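Local coordinates for lactaldehyde dehydrogenase (Methanocaldococcus jannaschii, PDB 3PQA), which oxidises lactaldehyde to lactate with NAD, which it prefers to NADP, serving coenzyme F420 biosynthesis as a homotetramer, at residues E75-L80 / K86-A91; F142-S147 / I174-I179; G279-D284 / D289-M294; E293-K298 / P372-I377. One frame throughout, in Å; residues are numbered along the deposited sequence.

Contact 1: E75-L80 / K86-A91; sequences ELAKIL and KPIKQA
Ala77, Leu80 and Ala91 form the heart of this contact between two consecutive helices, 73-84 and 88-111, joined by a short loop. The packing is close because both helices offer alanines here. Ala91 CB presses against the backbone of the first helix, 3.2 Å from Ala77 O, and also touches Ala77 CB and, at 3.7 Å, Leu80 CB. Leu80 CD1 comes close to Ala91 O. Ile88 adds its far tip: with CG1 anti to the backbone N (chi1 -172°) and a bend at the next bond, CD1 reaches Ala77 O at 3.6 Å.

The opposite character appears at Lys78, which is partly exposed. Only its aliphatic CD meets Ile88 CD1, at 3.8 Å, while its NZ makes a weak, long ion pair with Glu74 on its own helix. Lys86 is handled quite differently. Buried, its NZ makes a salt bridge with Glu94 and a hydrogen bond to Asn141 O, and its charge lies against the rings of Phe142 and Tyr270, which joins the loop to these parts of the chain. Its backbone N closes the turn onto Leu80 O at 3.3 Å, a nearly straight N-H...O (170°) that arrives from above the carbonyl plane, 37° out of it.

Contact 2: F142-S147 / I174-I179; sequences FPLNLS and IELAKI
A small, buried apolar contact sets Leu176, in the middle of helix 171-186, against Leu144 and Ser147 of segment 142-147, which leads into helix 145-156. These helices belong to successive beta-alpha-beta crossovers of the sheet that includes the parallel strands 122-138, 160-165 and 194-196, in the Rossmann-like part of the aldehyde dehydrogenase fold. One methyl does the work: Leu176 CD2 sits 4.0 Å from Ser147 CB and 4.1 Å from Leu144 CD1. Both leucines hold CG anti to the backbone N (chi1 178° at Leu176, 177° at Leu144), which extends each branched end toward the other segment, and the two side chains meet at a slant.

Ser147 meets Leu176 with CB, while its hydroxyl bonds on its own side of the contact. OG donates to Pro143 O, one turn back, at 2.6 Å, lying in the carbonyl plane. On the backbone side, Glu94 OE2 takes the N-H groups of both Leu144 and Asn145, so a carboxylate from helix 88-111 holds the backbone at these two residues. With the serine hydroxyl and the amides of Leu144 and Asn145 already bonded on their own side, carbon alone meets Leu176; between these two segments the contact is therefore apolar, resting on dispersion and burial, with no directional bond across it.

Contact 3: G279-D284 / D289-M294; sequences GMILVD and DKFIEM
With CG anti to the backbone N (chi1 173°), Phe291 swings its ring off helix 288-300 and down onto strand 278-284, where Ile281 and Val283 receive it. In Ile281, chi1 of -60° puts CG1 beside the backbone N and CG2 anti to it, and the CG2 methyl lies 3.9 Å from Phe291 CE2. Its CD1 comes up beside the same end of the ring, 4.1 Å from Phe291 CZ, so two methyls of one isoleucine grip the far end of the phenylalanine. Val283, two residues along the strand and on the same face, takes the near end: its CG2 rests 4.0 Å from Phe291 CB. Both aliphatic side chains approach the ring at a slant.

Cutting Ile281 back to alanine would probably open a gap beside Phe291 CE2 and CZ and set the ring end freer to shift. Val260 and Leu263 of helix 256-268 pack against the ring as well, and Asp289, at the start of the helix, makes a salt bridge with Arg378. Strand, short loop and returning helix make a beta-alpha unit, the helix covering one face of a largely parallel sheet, as in the catalytic domain of aldehyde dehydrogenases.

Contact 4: E293-K298 / P372-I377; sequences EMFVNK and PVIPII
Phe295 reaches from helix 288-300 to two isoleucines of strand 373-379, touching each with a different ring carbon. Ile376 is the nearer partner, its CD1 3.9 Å from Phe295 CD2. Ile374 offers its branch methyl, CG2, at 4.2 Å from Phe295 CE2, and its side chain runs roughly at right angles to that of the phenylalanine. The contacts thus fall on ring carbons CD2 and CE2, reached obliquely by two residues that stand on one face of the strand.

Torsions explain the reach. Phe295 carries its ring anti to the backbone N (chi1 -174°), clear of its own helix, while Ile376 is stretched out at its second torsion (chi2 170°), which brings CD1 up to the ring. Ile374 has CG2 anti to the backbone N, and it is this methyl that touches.

In the next shell, Phe291, one turn earlier on the helix, brings its own ring against that of Phe295, the two planes only about 15° apart. Ile281 of the neighbouring strand and Ile355 of strand 350-357 also pack against Phe295, and Ile264 and Ser267 of helix 256-268 meet it too. Backbone hydrogen bonds hold the isoleucines in place: Ile374 pairs with Thr354 and Leu356, Ile376 with Leu356, and Pro375 between them with Ile281. Strand 373-379 lies between strands 350-357 and 278-284 and pairs parallel with both, with helices 288-300 and 256-268 laid over the face from which Ile374 and Ile376 project.

The four contacts form two pairs. Contacts 1 and 2, with centres 13 Å apart, touch through Leu80 CD2 and Pro143 CG at 3.6 Å and share Glu94 as a partner. Contacts 3 and 4 are closer still, centres 7 Å apart: they share helix 288-300, and their strands are joined by Ile281 O to Ile377 N at 2.8 Å. Contacts 2 and 3 lie on opposite sides of the chain's centre, 37 Å between centres. The first pair is nearer the chemistry: the side chain of Lys86 is about 11 Å from that of Cys275, the probable catalytic cysteine, and that of Ser147 about 12 Å from Gly221 of the likely NAD site. Contacts 3 and 4 lie away from both.

Contact 1: E75-L80 / K86-A91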
loop_
_atom_site.group_PDB
_atom_site.type_symbol
_atom_site.label_atom_id
_atom_site.label_comp_id
_atom_site.label_asym_id
_atom_site.label_seq_id
_atom_site.Cartn_x
_atom_site.Cartn_y
_atom_site.Cartn_z
ATOM N N GLU B 75 19.862 25.462 -23.362
ATOM C CA GLU B 75 19.186 25.591 -24.645
ATOM C C GLU B 75 17.675 25.476 -24.497
ATOM O O GLU B 75 16.928 26.278 -25.069
ATOM C CB GLU B 75 19.693 24.543 -25.640
ATOM C CG GLU B 75 19.174 24.738 -27.063
ATOM C CD GLU B 75 19.554 23.613 -28.014
ATOM O OE1 GLU B 75 18.908 23.507 -29.078
ATOM O OE2 GLU B 75 20.494 22.835 -27.712
ATOM N N LEU B 76 17.220 24.474 -23.739
ATOM C CA LEU B 76 15.783 24.275 -23.570
ATOM C C LEU B 76 15.164 25.422 -22.775
ATOM O O LEU B 76 14.054 25.868 -23.083
ATOM C CB LEU B 76 15.492 22.919 -22.911
ATOM C CG LEU B 76 15.866 21.678 -23.735
ATOM C CD1 LEU B 76 15.708 20.441 -22.854
ATOM C CD2 LEU B 76 15.041 21.543 -25.009
ATOM N N ALA B 77 15.889 25.903 -21.764
ATOM C CA ALA B 77 15.432 27.050 -20.972
ATOM C C ALA B 77 15.262 28.297 -21.842
ATOM O O ALA B 77 14.295 29.036 -21.668
ATOM C CB ALA B 77 16.381 27.331 -19.816
ATOM N N LYS B 78 16.195 28.516 -22.772
ATOM C CA LYS B 78 16.129 29.673 -23.688
ATOM C C LYS B 78 14.919 29.589 -24.606
ATOM O O LYS B 78 14.254 30.594 -24.867
ATOM C CB LYS B 78 17.405 29.803 -24.539
ATOM C CG LYS B 78 18.695 30.015 -23.768
ATOM C CD LYS B 78 18.824 31.419 -23.219
ATOM C CE LYS B 78 20.283 31.780 -22.986
ATOM N NZ LYS B 78 20.343 33.067 -22.240
ATOM N N ILE B 79 14.631 28.381 -25.091
ATOM C CA ILE B 79 13.453 28.164 -25.914
ATOM C C ILE B 79 12.175 28.525 -25.145
ATOM O O ILE B 79 11.285 29.162 -25.699
ATOM C CB ILE B 79 13.385 26.725 -26.479
ATOM C CG1 ILE B 79 14.464 26.532 -27.557
ATOM C CG2 ILE B 79 12.001 26.457 -27.092
ATOM C CD1 ILE B 79 14.843 25.067 -27.822
ATOM N N LEU B 80 12.091 28.130 -23.874
ATOM C CA LEU B 80 10.949 28.522 -23.044
ATOM C C LEU B 80 10.826 30.047 -22.938
ATOM O O LEU B 80 9.730 30.592 -23.026
ATOM C CB LEU B 80 11.018 27.879 -21.651
ATOM C CG LEU B 80 10.808 26.357 -21.637
ATOM C CD1 LEU B 80 11.105 25.792 -20.243
ATOM C CD2 LEU B 80 9.396 26.016 -22.043
ATOM N N LYS B 86 8.647 32.893 -20.987
ATOM C CA LYS B 86 8.886 32.542 -19.591
ATOM C C LYS B 86 10.216 33.094 -19.116
ATOM O O LYS B 86 11.249 32.775 -19.690
ATOM C CB LYS B 86 8.855 31.015 -19.423
ATOM C CG LYS B 86 9.089 30.565 -17.977
ATOM C CD LYS B 86 8.790 29.072 -17.802
ATOM C CE LYS B 86 7.319 28.803 -18.046
ATOM N NZ LYS B 86 6.842 27.562 -17.376
ATOM N N PRO B 87 10.207 33.939 -18.065
ATOM C CA PRO B 87 11.480 34.439 -17.544
ATOM C C PRO B 87 12.504 33.321 -17.393
ATOM O O PRO B 87 12.166 32.210 -16.927
ATOM C CB PRO B 87 11.083 35.031 -16.198
ATOM C CG PRO B 87 9.709 35.566 -16.480
ATOM C CD PRO B 87 9.070 34.473 -17.294
ATOM N N ILE B 88 13.730 33.609 -17.831
ATOM C CA ILE B 88 14.784 32.587 -17.939
ATOM C C ILE B 88 15.043 31.820 -16.636
ATOM O O ILE B 88 15.201 30.600 -16.662
ATOM C CB ILE B 88 16.104 33.152 -18.582
ATOM C CG1 ILE B 88 17.107 32.030 -18.875
ATOM C CG2 ILE B 88 16.729 34.239 -17.706
ATOM C CD1 ILE B 88 16.744 31.139 -20.060
ATOM N N LYS B 89 15.030 32.521 -15.499
ATOM C CA LYS B 89 15.171 31.844 -14.198
ATOM C C LYS B 89 14.069 30.799 -13.932
ATOM O O LYS B 89 14.343 29.712 -13.417
ATOM C CB LYS B 89 15.245 32.867 -13.065
ATOM C CG LYS B 89 16.562 33.659 -13.039
ATOM C CD LYS B 89 16.664 34.582 -11.819
ATOM C CE LYS B 89 15.551 35.632 -11.820
ATOM N NZ LYS B 89 15.889 36.813 -10.973
ATOM N N GLN B 90 12.831 31.134 -14.293
ATOM C CA GLN B 90 11.698 30.210 -14.183
ATOM C C GLN B 90 11.756 29.092 -15.221
ATOM O O GLN B 90 11.334 27.957 -14.954
ATOM C CB GLN B 90 10.381 30.966 -14.298
ATOM C CG GLN B 90 10.119 31.934 -13.146
ATOM C CD GLN B 90 8.906 32.789 -13.403
ATOM O OE1 GLN B 90 7.854 32.291 -13.823
ATOM N NE2 GLN B 90 9.041 34.094 -13.158
ATOM N N ALA B 91 12.278 29.410 -16.405
ATOM C CA ALA B 91 12.475 28.410 -17.451
ATOM C C ALA B 91 13.426 27.307 -16.987
ATOM O O ALA B 91 13.178 26.121 -17.237
ATOM C CB ALA B 91 12.974 29.062 -18.722
#

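Contact 2: F142-S147 / I174-I179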
loop_
_atom_site.group_PDB
_atom_site.type_symbol
_atom_site.label_atom_id
_atom_site.label_comp_id
_atom_site.label_asym_id
_atom_site.label_seq_id
_atom_site.Cartn_x
_atom_site.Cartn_y
_atom_site.Cartn_z
ATOM N N PHE B 142 3.535 25.334 -19.236
ATOM C CA PHE B 142 4.670 24.526 -18.798
ATOM C C PHE B 142 4.774 23.390 -19.819
ATOM O O PHE B 142 4.584 22.214 -19.482
ATOM C CB PHE B 142 4.484 24.025 -17.347
ATOM C CG PHE B 142 4.471 25.141 -16.323
ATOM C CD1 PHE B 142 5.584 25.384 -15.524
ATOM C CD2 PHE B 142 3.350 25.979 -16.201
ATOM C CE1 PHE B 142 5.576 26.448 -14.584
ATOM C CE2 PHE B 142 3.333 27.051 -15.289
ATOM C CZ PHE B 142 4.449 27.283 -14.477
ATOM N N PRO B 143 5.080 23.747 -21.082
ATOM C CA PRO B 143 5.023 22.772 -22.172
ATOM C C PRO B 143 6.038 21.640 -22.047
ATOM O O PRO B 143 5.823 20.561 -22.606
ATOM C CB PRO B 143 5.297 23.633 -23.416
ATOM C CG PRO B 143 6.146 24.756 -22.905
ATOM C CD PRO B 143 5.623 25.050 -21.532
ATOM N N LEU B 144 7.138 21.867 -21.339
ATOM C CA LEU B 144 8.126 20.811 -21.202
ATOM C C LEU B 144 7.745 19.883 -20.046
ATOM O O LEU B 144 7.565 18.685 -20.249
ATOM C CB LEU B 144 9.543 21.366 -21.037
ATOM C CG LEU B 144 10.674 20.352 -20.820
ATOM C CD1 LEU B 144 10.771 19.371 -21.978
ATOM C CD2 LEU B 144 12.011 21.065 -20.597
ATOM N N ASN B 145 7.607 20.428 -18.843
ATOM C CA ASN B 145 7.267 19.553 -17.706
ATOM C C ASN B 145 5.858 18.949 -17.771
ATOM O O ASN B 145 5.663 17.806 -17.364
ATOM C CB ASN B 145 7.540 20.210 -16.339
ATOM C CG ASN B 145 7.597 19.184 -15.190
ATOM O OD1 ASN B 145 8.135 18.076 -15.345
ATOM N ND2 ASN B 145 7.046 19.550 -14.047
ATOM N N LEU B 146 4.876 19.693 -18.282
ATOM C CA LEU B 146 3.535 19.124 -18.373
ATOM C C LEU B 146 3.425 18.075 -19.487
ATOM O O LEU B 146 2.587 17.184 -19.401
ATOM C CB LEU B 146 2.442 20.191 -18.468
ATOM C CG LEU B 146 2.263 21.042 -17.204
ATOM C CD1 LEU B 146 1.165 22.090 -17.390
ATOM C CD2 LEU B 146 1.968 20.186 -15.969
ATOM N N SER B 147 4.267 18.189 -20.521
ATOM C CA SER B 147 4.462 17.081 -21.477
ATOM C C SER B 147 5.123 15.880 -20.791
ATOM O O SER B 147 4.692 14.736 -20.989
ATOM C CB SER B 147 5.267 17.530 -22.701
ATOM O OG SER B 147 4.511 18.455 -23.486
ATOM N N ILE B 174 8.872 20.154 -29.737
ATOM C CA ILE B 174 9.586 19.648 -30.914
ATOM C C ILE B 174 10.979 19.174 -30.490
ATOM O O ILE B 174 11.435 18.114 -30.920
ATOM C CB ILE B 174 9.644 20.707 -32.061
ATOM C CG1 ILE B 174 8.250 20.882 -32.674
ATOM C CG2 ILE B 174 10.640 20.293 -33.131
ATOM C CD1 ILE B 174 8.072 22.197 -33.466
ATOM N N GLU B 175 11.623 19.939 -29.609
ATOM C CA GLU B 175 12.921 19.541 -29.068
ATOM C C GLU B 175 12.846 18.266 -28.233
ATOM O O GLU B 175 13.721 17.404 -28.336
ATOM C CB GLU B 175 13.569 20.669 -28.275
ATOM C CG GLU B 175 14.109 21.831 -29.153
ATOM C CD GLU B 175 14.861 21.352 -30.387
ATOM O OE1 GLU B 175 15.904 20.671 -30.252
ATOM O OE2 GLU B 175 14.389 21.642 -31.508
ATOM N N LEU B 176 11.801 18.157 -27.411
ATOM C CA LEU B 176 11.615 16.949 -26.594
ATOM C C LEU B 176 11.375 15.729 -27.484
ATOM O O LEU B 176 11.871 14.640 -27.188
ATOM C CB LEU B 176 10.476 17.132 -25.584
ATOM C CG LEU B 176 10.136 15.930 -24.687
ATOM C CD1 LEU B 176 11.324 15.552 -23.798
ATOM C CD2 LEU B 176 8.902 16.237 -23.844
ATOM N N ALA B 177 10.620 15.915 -28.570
ATOM C CA ALA B 177 10.320 14.835 -29.516
ATOM C C ALA B 177 11.594 14.273 -30.161
ATOM O O ALA B 177 11.750 13.050 -30.276
ATOM C CB ALA B 177 9.333 15.310 -30.584
ATOM N N LYS B 178 12.497 15.172 -30.573
ATOM C CA LYS B 178 13.823 14.780 -31.062
ATOM C C LYS B 178 14.592 13.977 -30.001
ATOM O O LYS B 178 15.189 12.942 -30.312
ATOM C CB LYS B 178 14.627 16.015 -31.471
ATOM C CG LYS B 178 14.087 16.734 -32.695
ATOM C CD LYS B 178 14.878 18.014 -32.913
ATOM C CE LYS B 178 14.307 18.845 -34.044
ATOM N NZ LYS B 178 15.034 20.144 -34.110
ATOM N N ILE B 179 14.560 14.460 -28.756
ATOM C CA ILE B 179 15.175 13.755 -27.618
ATOM C C ILE B 179 14.592 12.345 -27.418
ATOM O O ILE B 179 15.343 11.375 -27.238
ATOM C CB ILE B 179 15.070 14.594 -26.310
ATOM C CG1 ILE B 179 16.108 15.722 -26.324
ATOM C CG2 ILE B 179 15.230 13.718 -25.053
ATOM C CD1 ILE B 179 15.908 16.769 -25.237
#

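Contact 3: G279-D284 / D289-M294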
loop_
_atom_site.group_PDB
_atom_site.type_symbol
_atom_site.label_atom_id
_atom_site.label_comp_id
_atom_site.label_asym_id
_atom_site.label_seq_id
_atom_site.Cartn_x
_atom_site.Cartn_y
_atom_site.Cartn_z
ATOM N N GLY B 279 -6.024 33.294 -7.687
ATOM C CA GLY B 279 -7.194 33.851 -8.390
ATOM C C GLY B 279 -7.907 34.921 -7.587
ATOM O O GLY B 279 -8.522 35.837 -8.159
ATOM N N MET B 280 -7.876 34.791 -6.266
ATOM C CA MET B 280 -8.428 35.832 -5.382
ATOM C C MET B 280 -7.778 35.700 -4.021
ATOM O O MET B 280 -7.345 34.605 -3.640
ATOM C CB MET B 280 -9.978 35.745 -5.292
ATOM C CG MET B 280 -10.585 34.503 -4.599
ATOM S SD MET B 280 -12.424 34.442 -4.568
ATOM C CE MET B 280 -12.760 33.063 -5.695
ATOM N N ILE B 281 -7.670 36.814 -3.306
ATOM C CA ILE B 281 -7.169 36.774 -1.926
ATOM C C ILE B 281 -8.321 37.248 -1.056
ATOM O O ILE B 281 -8.869 38.336 -1.308
ATOM C CB ILE B 281 -5.915 37.683 -1.709
ATOM C CG1 ILE B 281 -4.762 37.234 -2.615
ATOM C CG2 ILE B 281 -5.479 37.705 -0.221
ATOM C CD1 ILE B 281 -3.528 38.132 -2.562
ATOM N N LEU B 282 -8.706 36.414 -0.086
ATOM C CA LEU B 282 -9.646 36.792 0.962
ATOM C C LEU B 282 -8.836 37.121 2.209
ATOM O O LEU B 282 -8.010 36.321 2.645
ATOM C CB LEU B 282 -10.658 35.667 1.224
ATOM C CG LEU B 282 -11.293 35.019 -0.010
ATOM C CD1 LEU B 282 -12.273 33.922 0.403
ATOM C CD2 LEU B 282 -11.992 36.075 -0.850
ATOM N N VAL B 283 -9.057 38.306 2.769
ATOM C CA VAL B 283 -8.274 38.749 3.915
ATOM C C VAL B 283 -9.194 39.267 5.013
ATOM O O VAL B 283 -10.172 39.958 4.740
ATOM C CB VAL B 283 -7.177 39.795 3.509
ATOM C CG1 VAL B 283 -7.793 41.051 2.865
ATOM C CG2 VAL B 283 -6.278 40.146 4.700
ATOM N N ASP B 284 -8.893 38.897 6.253
ATOM C CA ASP B 284 -9.693 39.368 7.383
ATOM C C ASP B 284 -9.731 40.892 7.426
ATOM O O ASP B 284 -8.690 41.535 7.282
ATOM C CB ASP B 284 -9.146 38.839 8.702
ATOM C CG ASP B 284 -10.141 39.006 9.833
ATOM O OD1 ASP B 284 -10.915 38.063 10.067
ATOM O OD2 ASP B 284 -10.177 40.091 10.457
ATOM N N ASP B 289 -6.023 46.359 5.610
ATOM C CA ASP B 289 -5.208 47.519 5.245
ATOM C C ASP B 289 -3.708 47.238 5.298
ATOM O O ASP B 289 -2.981 47.627 4.383
ATOM C CB ASP B 289 -5.532 48.742 6.116
ATOM C CG ASP B 289 -6.956 49.235 5.936
ATOM O OD1 ASP B 289 -7.524 49.112 4.831
ATOM O OD2 ASP B 289 -7.498 49.783 6.916
ATOM N N LYS B 290 -3.243 46.595 6.370
ATOM C CA LYS B 290 -1.823 46.314 6.513
ATOM C C LYS B 290 -1.372 45.323 5.457
ATOM O O LYS B 290 -0.315 45.498 4.851
ATOM C CB LYS B 290 -1.503 45.757 7.892
ATOM C CG LYS B 290 -1.652 46.746 9.019
ATOM C CD LYS B 290 -1.177 46.110 10.333
ATOM C CE LYS B 290 -1.906 44.786 10.613
ATOM N NZ LYS B 290 -0.940 43.734 11.014
ATOM N N PHE B 291 -2.181 44.290 5.233
ATOM C CA PHE B 291 -1.826 43.294 4.235
ATOM C C PHE B 291 -1.768 43.909 2.843
ATOM O O PHE B 291 -0.812 43.687 2.117
ATOM C CB PHE B 291 -2.790 42.115 4.209
ATOM C CG PHE B 291 -2.513 41.173 3.076
ATOM C CD1 PHE B 291 -1.536 40.197 3.200
ATOM C CD2 PHE B 291 -3.186 41.307 1.864
ATOM C CE1 PHE B 291 -1.248 39.339 2.136
ATOM C CE2 PHE B 291 -2.917 40.460 0.789
ATOM C CZ PHE B 291 -1.948 39.477 0.918
ATOM N N ILE B 292 -2.796 44.674 2.476
ATOM C CA ILE B 292 -2.839 45.309 1.159
ATOM C C ILE B 292 -1.620 46.218 0.927
ATOM O O ILE B 292 -0.977 46.138 -0.112
ATOM C CB ILE B 292 -4.176 46.041 0.911
ATOM C CG1 ILE B 292 -5.312 45.019 0.740
ATOM C CG2 ILE B 292 -4.072 46.955 -0.316
ATOM C CD1 ILE B 292 -6.741 45.602 0.857
ATOM N N GLU B 293 -1.298 47.059 1.904
ATOM C CA GLU B 293 -0.142 47.942 1.787
ATOM C C GLU B 293 1.146 47.140 1.550
ATOM O O GLU B 293 1.926 47.461 0.645
ATOM C CB GLU B 293 -0.001 48.834 3.028
ATOM C CG GLU B 293 1.157 49.811 2.939
ATOM C CD GLU B 293 1.518 50.456 4.270
ATOM O OE1 GLU B 293 2.426 51.299 4.270
ATOM O OE2 GLU B 293 0.921 50.112 5.310
ATOM N N MET B 294 1.356 46.092 2.350
ATOM C CA MET B 294 2.551 45.257 2.228
ATOM C C MET B 294 2.596 44.559 0.855
ATOM O O MET B 294 3.643 44.499 0.211
ATOM C CB MET B 294 2.633 44.217 3.365
ATOM C CG MET B 294 2.750 44.792 4.795
ATOM S SD MET B 294 2.403 43.586 6.125
ATOM C CE MET B 294 3.797 42.502 5.946
#

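Contact 4: E293-K298 / P372-I377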
loop_
_atom_site.group_PDB
_atom_site.type_symbol
_atom_site.label_atom_id
_atom_site.label_comp_id
_atom_site.label_asym_id
_atom_site.label_seq_id
_atom_site.Cartn_x
_atom_site.Cartn_y
_atom_site.Cartn_z
ATOM N N GLU B 293 -1.298 47.059 1.904
ATOM C CA GLU B 293 -0.142 47.942 1.787
ATOM C C GLU B 293 1.146 47.140 1.550
ATOM O O GLU B 293 1.926 47.461 0.645
ATOM C CB GLU B 293 -0.001 48.834 3.028
ATOM C CG GLU B 293 1.157 49.811 2.939
ATOM C CD GLU B 293 1.518 50.456 4.270
ATOM O OE1 GLU B 293 2.426 51.299 4.270
ATOM O OE2 GLU B 293 0.921 50.112 5.310
ATOM N N MET B 294 1.356 46.092 2.350
ATOM C CA MET B 294 2.551 45.257 2.228
ATOM C C MET B 294 2.596 44.559 0.855
ATOM O O MET B 294 3.643 44.499 0.211
ATOM C CB MET B 294 2.633 44.217 3.365
ATOM C CG MET B 294 2.750 44.792 4.795
ATOM S SD MET B 294 2.403 43.586 6.125
ATOM C CE MET B 294 3.797 42.502 5.946
ATOM N N PHE B 295 1.447 44.053 0.410
ATOM C CA PHE B 295 1.346 43.289 -0.831
ATOM C C PHE B 295 1.574 44.165 -2.070
ATOM O O PHE B 295 2.354 43.812 -2.944
ATOM C CB PHE B 295 -0.008 42.582 -0.874
ATOM C CG PHE B 295 -0.185 41.650 -2.045
ATOM C CD1 PHE B 295 0.538 40.459 -2.129
ATOM C CD2 PHE B 295 -1.100 41.956 -3.040
ATOM C CE1 PHE B 295 0.352 39.593 -3.208
ATOM C CE2 PHE B 295 -1.303 41.105 -4.120
ATOM C CZ PHE B 295 -0.571 39.920 -4.209
ATOM N N VAL B 296 0.916 45.322 -2.118
ATOM C CA VAL B 296 1.128 46.284 -3.207
ATOM C C VAL B 296 2.601 46.731 -3.274
ATOM O O VAL B 296 3.201 46.751 -4.349
ATOM C CB VAL B 296 0.178 47.500 -3.065
ATOM C CG1 VAL B 296 0.578 48.623 -4.012
ATOM C CG2 VAL B 296 -1.277 47.082 -3.307
ATOM N N ASN B 297 3.188 47.044 -2.116
ATOM C CA ASN B 297 4.583 47.505 -2.048
ATOM C C ASN B 297 5.597 46.514 -2.611
ATOM O O ASN B 297 6.550 46.916 -3.273
ATOM C CB ASN B 297 4.976 47.900 -0.620
ATOM C CG ASN B 297 4.444 49.256 -0.230
ATOM O OD1 ASN B 297 3.869 49.968 -1.055
ATOM N ND2 ASN B 297 4.628 49.626 1.035
ATOM N N LYS B 298 5.380 45.226 -2.347
ATOM C CA LYS B 298 6.250 44.175 -2.856
ATOM C C LYS B 298 6.000 43.946 -4.346
ATOM O O LYS B 298 6.929 43.654 -5.096
ATOM C CB LYS B 298 6.073 42.874 -2.056
ATOM C CG LYS B 298 6.451 42.955 -0.558
ATOM C CD LYS B 298 7.959 43.007 -0.300
ATOM C CE LYS B 298 8.292 42.361 1.053
ATOM N NZ LYS B 298 9.709 41.869 1.133
ATOM N N PRO B 372 -1.669 38.499 -14.533
ATOM C CA PRO B 372 -1.180 38.970 -13.236
ATOM C C PRO B 372 -2.134 39.998 -12.622
ATOM O O PRO B 372 -1.734 41.120 -12.317
ATOM C CB PRO B 372 0.165 39.604 -13.589
ATOM C CG PRO B 372 -0.066 40.156 -14.993
ATOM C CD PRO B 372 -0.966 39.147 -15.665
ATOM N N VAL B 373 -3.392 39.592 -12.469
ATOM C CA VAL B 373 -4.485 40.439 -11.982
ATOM C C VAL B 373 -5.077 39.802 -10.722
ATOM O O VAL B 373 -5.669 38.716 -10.790
ATOM C CB VAL B 373 -5.609 40.594 -13.044
ATOM C CG1 VAL B 373 -6.794 41.367 -12.476
ATOM C CG2 VAL B 373 -5.075 41.256 -14.314
ATOM N N ILE B 374 -4.923 40.493 -9.588
ATOM C CA ILE B 374 -5.287 39.947 -8.284
ATOM C C ILE B 374 -6.381 40.765 -7.588
ATOM O O ILE B 374 -6.125 41.897 -7.147
ATOM C CB ILE B 374 -4.064 39.869 -7.338
ATOM C CG1 ILE B 374 -2.839 39.255 -8.045
ATOM C CG2 ILE B 374 -4.437 39.152 -6.015
ATOM C CD1 ILE B 374 -3.060 37.822 -8.617
ATOM N N PRO B 375 -7.594 40.191 -7.483
ATOM C CA PRO B 375 -8.643 40.787 -6.657
ATOM C C PRO B 375 -8.441 40.409 -5.197
ATOM O O PRO B 375 -8.129 39.247 -4.881
ATOM C CB PRO B 375 -9.918 40.150 -7.188
ATOM C CG PRO B 375 -9.452 38.780 -7.666
ATOM C CD PRO B 375 -8.045 38.955 -8.157
ATOM N N ILE B 376 -8.599 41.401 -4.326
ATOM C CA ILE B 376 -8.498 41.209 -2.887
ATOM C C ILE B 376 -9.850 41.592 -2.301
ATOM O O ILE B 376 -10.378 42.661 -2.623
ATOM C CB ILE B 376 -7.397 42.102 -2.267
ATOM C CG1 ILE B 376 -6.017 41.715 -2.833
ATOM C CG2 ILE B 376 -7.423 41.992 -0.726
ATOM C CD1 ILE B 376 -4.892 42.671 -2.487
ATOM N N ILE B 377 -10.407 40.718 -1.463
ATOM C CA ILE B 377 -11.709 40.941 -0.859
ATOM C C ILE B 377 -11.544 40.921 0.643
ATOM O O ILE B 377 -11.080 39.923 1.206
ATOM C CB ILE B 377 -12.731 39.845 -1.254
ATOM C CG1 ILE B 377 -12.892 39.751 -2.776
ATOM C CG2 ILE B 377 -14.074 40.060 -0.528
ATOM C CD1 ILE B 377 -11.841 38.850 -3.460
#